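Local atomic coordinates of SusD superfamily protein (Bacteroides thetaiotaomicron, PDB entry 3MCX), a protein that probably binds glycans at the outer membrane surface for import, as other SusD-family lipoproteins do, although its own function is not established. Residues Asp55-Ile60 and Ser436-Thr441; Val127-Ser132 and Val180-Asn185; Leu152-Glu157 and Ala173-Gln178. One frame throughout, in Å; residues are numbered along the deposited sequence.

Contact 1: residues Asp55-Ile60 and Ser436-Thr441; sequences DVQARI and SWHLET
Q57 and H438 bring the two backbones to 6.8 Å between their CA atoms, and I60 and L439 follow at 7.2 Å. The 55-60 segment carries the short strand 56-57, whereas 436-441 is an irregular loop, so side chains rather than strand pairing join them.

Q57 carries the polar part of the contact. Its CG sits between the backbone N and carbonyl carbon (chi1 56°), and the extended chain beyond carries the amide across to the loop. There NE2 donates a nearly straight bond to W437 O (2.9 Å, 170°), arriving above the carbonyl plane, and a second one back to A58 O at 3.0 Å. Both acceptors lie in the amide plane of Q57. OE1 rests over one face of the H438 imidazole, near its rim, and takes a bond from a water at 2.8 Å. The indole of W437 crosses Q57 at about a right angle, its NE1 bonded to L293 O, while Y72 OH and D296 hold the nitrogens of H438. L439 makes the apolar part: CD1 packs on A58 CB (3.8 Å) and against I60, and CD2 lies against R59 O.

With both amide hydrogens used on backbone carbonyls and its oxygen accepting from a water, the buried Q57 amide has its rotation fixed, and the loop from late in the chain is held to Q57 by a polar group whose hydrogen bonds are met.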
loop_
_atom_site.group_PDB
_atom_site.type_symbol
_atom_site.label_atom_id
_atom_site.label_comp_id
_atom_site.label_asym_id
_atom_site.label_seq_id
_atom_site.Cartn_x
_atom_site.Cartn_y
_atom_site.Cartn_z
ATOM N N ASP A 55 9.278 11.252 2.423
ATOM C CA ASP A 55 8.222 12.176 2.823
ATOM C C ASP A 55 7.656 11.923 4.205
ATOM O O ASP A 55 7.125 12.861 4.834
ATOM C CB ASP A 55 7.102 12.169 1.785
ATOM C CG ASP A 55 7.536 12.768 0.469
ATOM O OD1 ASP A 55 8.265 13.788 0.490
ATOM O OD2 ASP A 55 7.136 12.216 -0.584
ATOM N N VAL A 56 7.672 10.664 4.644
ATOM C CA VAL A 56 7.162 10.258 5.957
ATOM C C VAL A 56 8.342 9.625 6.664
ATOM O O VAL A 56 8.990 8.708 6.129
ATOM C CB VAL A 56 5.982 9.296 5.860
ATOM C CG1 VAL A 56 5.590 8.846 7.258
ATOM C CG2 VAL A 56 4.779 9.917 5.128
ATOM N N GLN A 57 8.661 10.119 7.853
ATOM C CA GLN A 57 9.819 9.643 8.610
ATOM C C GLN A 57 9.396 9.162 9.993
ATOM O O GLN A 57 8.325 9.499 10.483
ATOM C CB GLN A 57 10.863 10.762 8.761
ATOM C CG GLN A 57 10.332 12.022 9.403
ATOM C CD GLN A 57 11.421 12.987 9.750
ATOM O OE1 GLN A 57 11.823 13.869 8.969
ATOM N NE2 GLN A 57 11.959 12.821 10.952
ATOM N N ALA A 58 10.256 8.385 10.645
ATOM C CA ALA A 58 10.078 8.183 12.084
ATOM C C ALA A 58 10.200 9.509 12.807
ATOM O O ALA A 58 11.017 10.371 12.441
ATOM C CB ALA A 58 11.134 7.171 12.635
ATOM N N ARG A 59 9.446 9.625 13.896
ATOM C CA ARG A 59 9.622 10.724 14.819
ATOM C C ARG A 59 10.844 10.559 15.744
ATOM O O ARG A 59 11.511 11.531 16.107
ATOM C CB ARG A 59 8.347 10.936 15.644
ATOM C CG ARG A 59 8.400 12.046 16.683
ATOM C CD ARG A 59 7.113 12.207 17.506
ATOM N NE ARG A 59 6.750 10.947 18.197
ATOM C CZ ARG A 59 7.301 10.510 19.329
ATOM N NH1 ARG A 59 8.182 11.232 20.002
ATOM N NH2 ARG A 59 6.928 9.320 19.796
ATOM N N ILE A 60 11.053 9.304 16.168
ATOM C CA ILE A 60 12.049 8.942 17.127
ATOM C C ILE A 60 12.572 7.534 16.780
ATOM O O ILE A 60 11.805 6.652 16.370
ATOM C CB ILE A 60 11.469 9.049 18.582
ATOM C CG1 ILE A 60 12.570 9.068 19.617
ATOM C CG2 ILE A 60 10.417 8.011 18.847
ATOM C CD1 ILE A 60 12.065 9.498 21.018
ATOM N N SER A 436 15.647 18.729 7.119
ATOM C CA SER A 436 16.471 19.054 8.277
ATOM C C SER A 436 16.098 18.340 9.576
ATOM O O SER A 436 16.908 18.381 10.521
ATOM C CB SER A 436 16.519 20.571 8.517
ATOM O OG SER A 436 15.274 21.040 8.954
ATOM N N TRP A 437 14.911 17.741 9.655
ATOM C CA TRP A 437 14.568 16.965 10.839
ATOM C C TRP A 437 14.547 15.468 10.660
ATOM O O TRP A 437 14.098 14.754 11.543
ATOM C CB TRP A 437 13.311 17.482 11.541
ATOM C CG TRP A 437 12.028 17.582 10.719
ATOM C CD1 TRP A 437 11.105 16.621 10.522
ATOM C CD2 TRP A 437 11.526 18.759 10.060
ATOM N NE1 TRP A 437 10.063 17.097 9.769
ATOM C CE2 TRP A 437 10.307 18.403 9.453
ATOM C CE3 TRP A 437 11.988 20.079 9.931
ATOM C CZ2 TRP A 437 9.526 19.320 8.753
ATOM C CZ3 TRP A 437 11.221 20.991 9.216
ATOM C CH2 TRP A 437 10.007 20.606 8.637
ATOM N N HIS A 438 15.083 14.954 9.555
ATOM C CA HIS A 438 15.350 13.543 9.508
ATOM C C HIS A 438 16.233 13.164 10.674
ATOM O O HIS A 438 17.087 13.940 11.157
ATOM C CB HIS A 438 15.980 13.162 8.177
ATOM C CG HIS A 438 14.973 13.002 7.083
ATOM N ND1 HIS A 438 14.116 11.918 7.001
ATOM C CD2 HIS A 438 14.678 13.800 6.023
ATOM C CE1 HIS A 438 13.325 12.061 5.946
ATOM N NE2 HIS A 438 13.666 13.189 5.322
ATOM N N LEU A 439 16.058 11.922 11.113
ATOM C CA LEU A 439 16.755 11.502 12.312
ATOM C C LEU A 439 18.248 11.326 12.079
ATOM O O LEU A 439 18.668 10.897 11.002
ATOM C CB LEU A 439 16.191 10.204 12.855
ATOM C CG LEU A 439 14.725 10.265 13.188
ATOM C CD1 LEU A 439 14.273 8.958 13.938
ATOM C CD2 LEU A 439 14.328 11.517 13.952
ATOM N N GLU A 440 19.040 11.561 13.116
ATOM C CA GLU A 440 20.482 11.399 13.023
ATOM C C GLU A 440 20.883 9.943 12.802
ATOM O O GLU A 440 21.967 9.651 12.319
ATOM C CB GLU A 440 21.199 11.972 14.248
ATOM C CG GLU A 440 21.113 13.506 14.372
ATOM C CD GLU A 440 21.628 14.249 13.150
ATOM O OE1 GLU A 440 22.724 13.885 12.677
ATOM O OE2 GLU A 440 20.931 15.201 12.690
ATOM N N THR A 441 20.029 9.012 13.181
ATOM C CA THR A 441 20.323 7.605 12.936
ATOM C C THR A 441 20.528 7.264 11.456
ATOM O O THR A 441 21.179 6.256 11.150
ATOM C CB THR A 441 19.185 6.704 13.472
ATOM O OG1 THR A 441 17.923 7.203 13.009
ATOM C CG2 THR A 441 19.221 6.637 15.008
HETATM O O HOH W 1 12.774 16.215 7.726
#

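Contact 2: residues Val127-Ser132 and Val180-Asn185; sequences VMRGLS and VSDMSN
Helices 115-140 and 172-186 pack antiparallel here, their short segments 155° apart in direction and 7.7 Å between axes at closest approach, with V127 and M183 CA atoms only 4.8 Å from each other.

The close approach is consistent with the glycine at G130: D182 CB lies 3.9 Å from G130 CA, packed against the bare backbone. On one flank of the glycine runs a charged grip. R129 leaves its helix with CG anti to the backbone N (chi1 -164°), bends at chi3, and presents the side of its guanidinium to D182. NE bonds to D182 OD2 and NH2 to D182 OD1, each at 2.9 Å and each close to linear. Both oxygens lie in the guanidinium plane, yet the carboxylate is turned 44° from it, so the nitrogens meet it from above its own plane. N99 takes NH1 of the arginine, Q178 donates to D182 OD1, and a water joins D182 OD2 to R129 O through a weak second bond. The buried carboxylate is therefore well supplied with donors, which would favour its charged form.

On the other flank the selenomethionine M183 stretches out along its extended chain and lays CE against the backbone and side chain of L131, 3.9 Å from CB. V127 CG1 touches M183 CG closer to the root of that chain. L208 of helix 201-214 also touches M183, so the third helix closes in on this apolar side.

A close antiparallel helix pair with a glycine at the contact is in keeping with the tetratricopeptide-like helical scaffold of the SusD family.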
loop_
_atom_site.group_PDB
_atom_site.type_symbol
_atom_site.label_atom_id
_atom_site.label_comp_id
_atom_site.label_asym_id
_atom_site.label_seq_id
_atom_site.Cartn_x
_atom_site.Cartn_y
_atom_site.Cartn_z
ATOM N N VAL A 127 -8.284 -13.000 -5.655
ATOM C CA VAL A 127 -7.693 -11.663 -5.656
ATOM C C VAL A 127 -6.883 -11.453 -4.370
ATOM O O VAL A 127 -5.763 -10.950 -4.397
ATOM C CB VAL A 127 -8.695 -10.494 -5.852
ATOM C CG1 VAL A 127 -7.916 -9.156 -5.898
ATOM C CG2 VAL A 127 -9.460 -10.641 -7.109
HETATM N N MSE A 128 -7.441 -11.874 -3.235
HETATM C CA MSE A 128 -6.697 -11.768 -1.987
HETATM C C MSE A 128 -5.419 -12.606 -2.009
HETATM O O MSE A 128 -4.404 -12.198 -1.463
HETATM C CB MSE A 128 -7.577 -12.150 -0.808
HETATM C CG MSE A 128 -6.926 -11.950 0.533
HETATM SE SE MSE A 128 -6.290 -10.144 0.905
HETATM C CE MSE A 128 -7.593 -9.111 -0.128
ATOM N N ARG A 129 -5.456 -13.782 -2.610
ATOM C CA ARG A 129 -4.226 -14.595 -2.727
ATOM C C ARG A 129 -3.164 -13.874 -3.566
ATOM O O ARG A 129 -1.989 -13.836 -3.219
ATOM C CB ARG A 129 -4.518 -15.956 -3.345
ATOM C CG ARG A 129 -3.393 -16.971 -3.137
ATOM C CD ARG A 129 -3.721 -18.337 -3.637
ATOM N NE ARG A 129 -3.829 -18.424 -5.086
ATOM C CZ ARG A 129 -4.232 -19.503 -5.731
ATOM N NH1 ARG A 129 -4.576 -20.575 -5.056
ATOM N NH2 ARG A 129 -4.284 -19.529 -7.070
ATOM N N GLY A 130 -3.585 -13.324 -4.684
ATOM C CA GLY A 130 -2.671 -12.589 -5.547
ATOM C C GLY A 130 -2.126 -11.338 -4.908
ATOM O O GLY A 130 -0.906 -11.064 -4.938
ATOM N N LEU A 131 -3.018 -10.583 -4.255
ATOM C CA LEU A 131 -2.593 -9.369 -3.553
ATOM C C LEU A 131 -1.584 -9.697 -2.441
ATOM O O LEU A 131 -0.579 -8.999 -2.274
ATOM C CB LEU A 131 -3.818 -8.690 -2.968
ATOM C CG LEU A 131 -3.615 -7.384 -2.226
ATOM C CD1 LEU A 131 -2.850 -6.384 -3.088
ATOM C CD2 LEU A 131 -5.016 -6.829 -1.803
ATOM N N SER A 132 -1.850 -10.789 -1.724
ATOM C CA SER A 132 -0.976 -11.200 -0.639
ATOM C C SER A 132 0.422 -11.570 -1.165
ATOM O O SER A 132 1.425 -11.147 -0.613
ATOM C CB SER A 132 -1.640 -12.292 0.165
ATOM O OG SER A 132 -2.822 -11.813 0.824
ATOM N N VAL A 180 -0.559 -11.921 -11.169
ATOM C CA VAL A 180 -1.334 -11.537 -12.348
ATOM C C VAL A 180 -2.353 -12.613 -12.717
ATOM O O VAL A 180 -3.515 -12.310 -13.004
ATOM C CB VAL A 180 -0.400 -11.205 -13.539
ATOM C CG1 VAL A 180 -1.205 -11.036 -14.843
ATOM C CG2 VAL A 180 0.410 -9.887 -13.228
ATOM N N SER A 181 -1.945 -13.867 -12.677
ATOM C CA SER A 181 -2.855 -14.966 -12.955
ATOM C C SER A 181 -4.061 -14.967 -11.994
ATOM O O SER A 181 -5.228 -15.087 -12.415
ATOM C CB SER A 181 -2.093 -16.286 -12.830
ATOM O OG SER A 181 -2.910 -17.408 -13.104
ATOM N N ASP A 182 -3.782 -14.885 -10.705
ATOM C CA ASP A 182 -4.852 -14.920 -9.697
ATOM C C ASP A 182 -5.839 -13.777 -9.885
ATOM O O ASP A 182 -7.044 -13.976 -9.897
ATOM C CB ASP A 182 -4.281 -14.885 -8.292
ATOM C CG ASP A 182 -3.608 -16.192 -7.882
ATOM O OD1 ASP A 182 -3.671 -17.173 -8.627
ATOM O OD2 ASP A 182 -3.045 -16.210 -6.754
HETATM N N MSE A 183 -5.330 -12.576 -10.070
HETATM C CA MSE A 183 -6.230 -11.425 -10.177
HETATM C C MSE A 183 -6.997 -11.472 -11.483
HETATM O O MSE A 183 -8.205 -11.158 -11.498
HETATM C CB MSE A 183 -5.467 -10.131 -10.059
HETATM C CG MSE A 183 -4.742 -9.915 -8.746
HETATM SE SE MSE A 183 -4.079 -8.088 -8.644
HETATM C CE MSE A 183 -3.375 -8.205 -6.859
ATOM N N SER A 184 -6.331 -11.868 -12.566
ATOM C CA SER A 184 -6.971 -11.932 -13.877
ATOM C C SER A 184 -8.029 -13.033 -13.949
ATOM O O SER A 184 -9.121 -12.835 -14.516
ATOM C CB SER A 184 -5.911 -12.169 -14.971
ATOM O OG SER A 184 -4.951 -11.109 -14.961
ATOM N N ASN A 185 -7.699 -14.203 -13.412
ATOM C CA ASN A 185 -8.616 -15.349 -13.401
ATOM C C ASN A 185 -9.840 -15.075 -12.517
ATOM O O ASN A 185 -10.904 -15.657 -12.759
ATOM C CB ASN A 185 -7.909 -16.630 -12.959
ATOM C CG ASN A 185 -6.938 -17.162 -14.005
ATOM O OD1 ASN A 185 -7.169 -16.998 -15.193
ATOM N ND2 ASN A 185 -5.881 -17.855 -13.563
HETATM O O HOH W 2 -0.769 -15.726 -5.308
#

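Contact 3: residues Leu152-Glu157 and Ala173-Gln178. With ZN (zinc ion), chain B.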
loop_
_atom_site.group_PDB
_atom_site.type_symbol
_atom_site.label_atom_id
_atom_site.label_comp_id
_atom_site.label_asym_id
_atom_site.label_seq_id
_atom_site.Cartn_x
_atom_site.Cartn_y
_atom_site.Cartn_z
ATOM N N LEU A 152 15.544 -13.384 -6.500
ATOM C CA LEU A 152 14.607 -14.182 -5.686
ATOM C C LEU A 152 13.460 -13.394 -5.088
ATOM O O LEU A 152 13.655 -12.298 -4.547
ATOM C CB LEU A 152 15.357 -14.932 -4.576
ATOM C CG LEU A 152 16.350 -16.007 -5.027
ATOM C CD1 LEU A 152 17.044 -16.622 -3.805
ATOM C CD2 LEU A 152 15.674 -17.084 -5.878
ATOM N N GLY A 153 12.269 -13.983 -5.194
ATOM C CA GLY A 153 11.075 -13.464 -4.604
ATOM C C GLY A 153 10.794 -14.220 -3.316
ATOM O O GLY A 153 11.646 -14.244 -2.411
ATOM N N VAL A 154 9.620 -14.823 -3.211
ATOM C CA VAL A 154 9.231 -15.592 -2.042
ATOM C C VAL A 154 8.647 -16.934 -2.464
ATOM O O VAL A 154 8.420 -17.174 -3.663
ATOM C CB VAL A 154 8.238 -14.832 -1.182
ATOM C CG1 VAL A 154 8.806 -13.489 -0.710
ATOM C CG2 VAL A 154 6.913 -14.602 -1.947
ATOM N N PRO A 155 8.395 -17.842 -1.517
ATOM C CA PRO A 155 7.747 -19.091 -1.881
ATOM C C PRO A 155 6.301 -18.912 -2.355
ATOM O O PRO A 155 5.537 -18.100 -1.838
ATOM C CB PRO A 155 7.811 -19.921 -0.586
ATOM C CG PRO A 155 9.027 -19.394 0.102
ATOM C CD PRO A 155 8.974 -17.925 -0.163
ATOM N N ILE A 156 5.953 -19.690 -3.358
ATOM C CA ILE A 156 4.624 -19.660 -3.938
ATOM C C ILE A 156 3.825 -20.869 -3.494
ATOM O O ILE A 156 4.175 -22.036 -3.765
ATOM C CB ILE A 156 4.684 -19.615 -5.488
ATOM C CG1 ILE A 156 5.404 -18.349 -5.927
ATOM C CG2 ILE A 156 3.251 -19.676 -6.095
ATOM C CD1 ILE A 156 5.600 -18.254 -7.443
ATOM N N GLU A 157 2.700 -20.571 -2.824
ATOM C CA GLU A 157 1.707 -21.611 -2.451
ATOM C C GLU A 157 0.359 -21.396 -3.134
ATOM O O GLU A 157 -0.270 -20.366 -2.951
ATOM C CB GLU A 157 1.491 -21.616 -0.938
ATOM C CG GLU A 157 2.737 -21.976 -0.169
ATOM C CD GLU A 157 2.510 -22.087 1.350
ATOM O OE1 GLU A 157 1.329 -22.064 1.787
ATOM O OE2 GLU A 157 3.513 -22.226 2.094
ATOM N N ALA A 173 9.913 -12.625 -10.802
ATOM C CA ALA A 173 9.054 -12.727 -11.995
ATOM C C ALA A 173 8.032 -13.873 -11.860
ATOM O O ALA A 173 6.881 -13.707 -12.258
ATOM C CB ALA A 173 9.893 -12.909 -13.253
ATOM N N GLN A 174 8.437 -15.023 -11.320
ATOM C CA GLN A 174 7.518 -16.123 -11.113
ATOM C C GLN A 174 6.404 -15.725 -10.158
ATOM O O GLN A 174 5.227 -16.052 -10.359
ATOM C CB GLN A 174 8.278 -17.329 -10.587
ATOM C CG GLN A 174 9.104 -18.047 -11.650
ATOM C CD GLN A 174 9.975 -19.150 -11.085
ATOM O OE1 GLN A 174 10.500 -19.027 -9.967
ATOM N NE2 GLN A 174 10.155 -20.216 -11.847
ATOM N N CYS A 175 6.770 -14.950 -9.146
ATOM C CA CYS A 175 5.786 -14.448 -8.199
ATOM C C CYS A 175 4.811 -13.503 -8.878
ATOM O O CYS A 175 3.598 -13.636 -8.720
ATOM C CB CYS A 175 6.482 -13.787 -7.005
ATOM S SG CYS A 175 7.329 -14.969 -5.939
ATOM N N TYR A 176 5.323 -12.532 -9.632
ATOM C CA TYR A 176 4.417 -11.626 -10.355
ATOM C C TYR A 176 3.493 -12.369 -11.342
ATOM O O TYR A 176 2.328 -12.018 -11.493
ATOM C CB TYR A 176 5.174 -10.499 -11.065
ATOM C CG TYR A 176 5.464 -9.253 -10.251
ATOM C CD1 TYR A 176 6.521 -9.188 -9.359
ATOM C CD2 TYR A 176 4.709 -8.116 -10.437
ATOM C CE1 TYR A 176 6.797 -8.024 -8.644
ATOM C CE2 TYR A 176 4.975 -6.950 -9.728
ATOM C CZ TYR A 176 6.038 -6.906 -8.861
ATOM O OH TYR A 176 6.302 -5.729 -8.183
ATOM N N GLU A 177 4.014 -13.380 -12.015
ATOM C CA GLU A 177 3.169 -14.192 -12.925
ATOM C C GLU A 177 1.989 -14.767 -12.157
ATOM O O GLU A 177 0.863 -14.743 -12.631
ATOM C CB GLU A 177 3.930 -15.334 -13.536
ATOM C CG GLU A 177 4.867 -14.961 -14.617
ATOM C CD GLU A 177 5.603 -16.190 -15.128
ATOM O OE1 GLU A 177 5.697 -17.215 -14.381
ATOM O OE2 GLU A 177 6.061 -16.138 -16.298
ATOM N N GLN A 178 2.248 -15.264 -10.954
ATOM C CA GLN A 178 1.154 -15.867 -10.157
ATOM C C GLN A 178 0.168 -14.808 -9.662
ATOM O O GLN A 178 -1.054 -15.077 -9.670
ATOM C CB GLN A 178 1.725 -16.677 -8.989
ATOM C CG GLN A 178 0.698 -17.478 -8.224
ATOM C CD GLN A 178 0.070 -18.550 -9.057
ATOM O OE1 GLN A 178 0.758 -19.424 -9.598
ATOM N NE2 GLN A 178 -1.259 -18.515 -9.164
HETATM ZN ZN ZN B . 6.529 -18.853 -14.925
HETATM O O HOH W 3 6.294 -19.591 -13.088
#
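A cysteine thiol serves as the acceptor for a backbone amide: V154 N points at C175 SG over 3.6 Å with an N-H...S angle of 171°, a long but nearly straight bond. The same sulfur lies 3.4 Å from V154 O, so the amide and the carbonyl of one residue both lie close to it.

C175 stands on helix 172-186 with its CB directed at the loop, and SG takes the position beside its own backbone N (chi1 -70°), which sets it facing the 153-154 peptide. G153 brings its CA to 4.3 Å from SG. V154 CG2 comes up to the sulfur from the loop side, and the V154 side chain also touches W88 and Y92 of helix 81-106 and L133 and T137 of helix 115-140.

I156 supplies most of the loop's surface in this contact. Its CG1 touches C175 SG at 3.9 Å; beyond that, CD1 reaches over the helix backbone to Q174 O at 3.7 Å. The other branch, CG2, rests on Q178 CG, so the two branches of the isoleucine straddle successive turns of the helix. Q178 bends at chi2, and its amide is turned to D182 one turn further on.

E177, one turn after A173, looks elsewhere: OE1 binds a zinc ion at 1.9 Å, and a water binds the metal at 2.0 Å. Neither belongs to the interface with the loop.

The chemistry is thus mostly apolar, with the sulfur at its centre. The thiol is buried and engaged by an amide donor as well as by hydrocarbon, which probably helps hold the loop over the helix at V154, together with backbone bonds to S170, and the zinc ligand projects from a different side of that helix.

Contacts 2 and 3 are neighbours, their centres 12 Å apart: both use helix 172-186, contact 3 its first half and contact 2 its second, and R129 of one touches Q178 and E157 of the other. Contact 1 stands well apart, with centres 35 Å from contact 2 and 33 Å from contact 3, and lies on the opposite side of the chain's centre from contact 2. In sequence, contact 1 joins an early strand to a loop near the C-terminus and spans both others, while the 127-185 span of contact 2 encloses contact 3. Contacts 2 and 3 thus join parts of the chain fairly near in sequence, whereas contact 1 ties together distant ones.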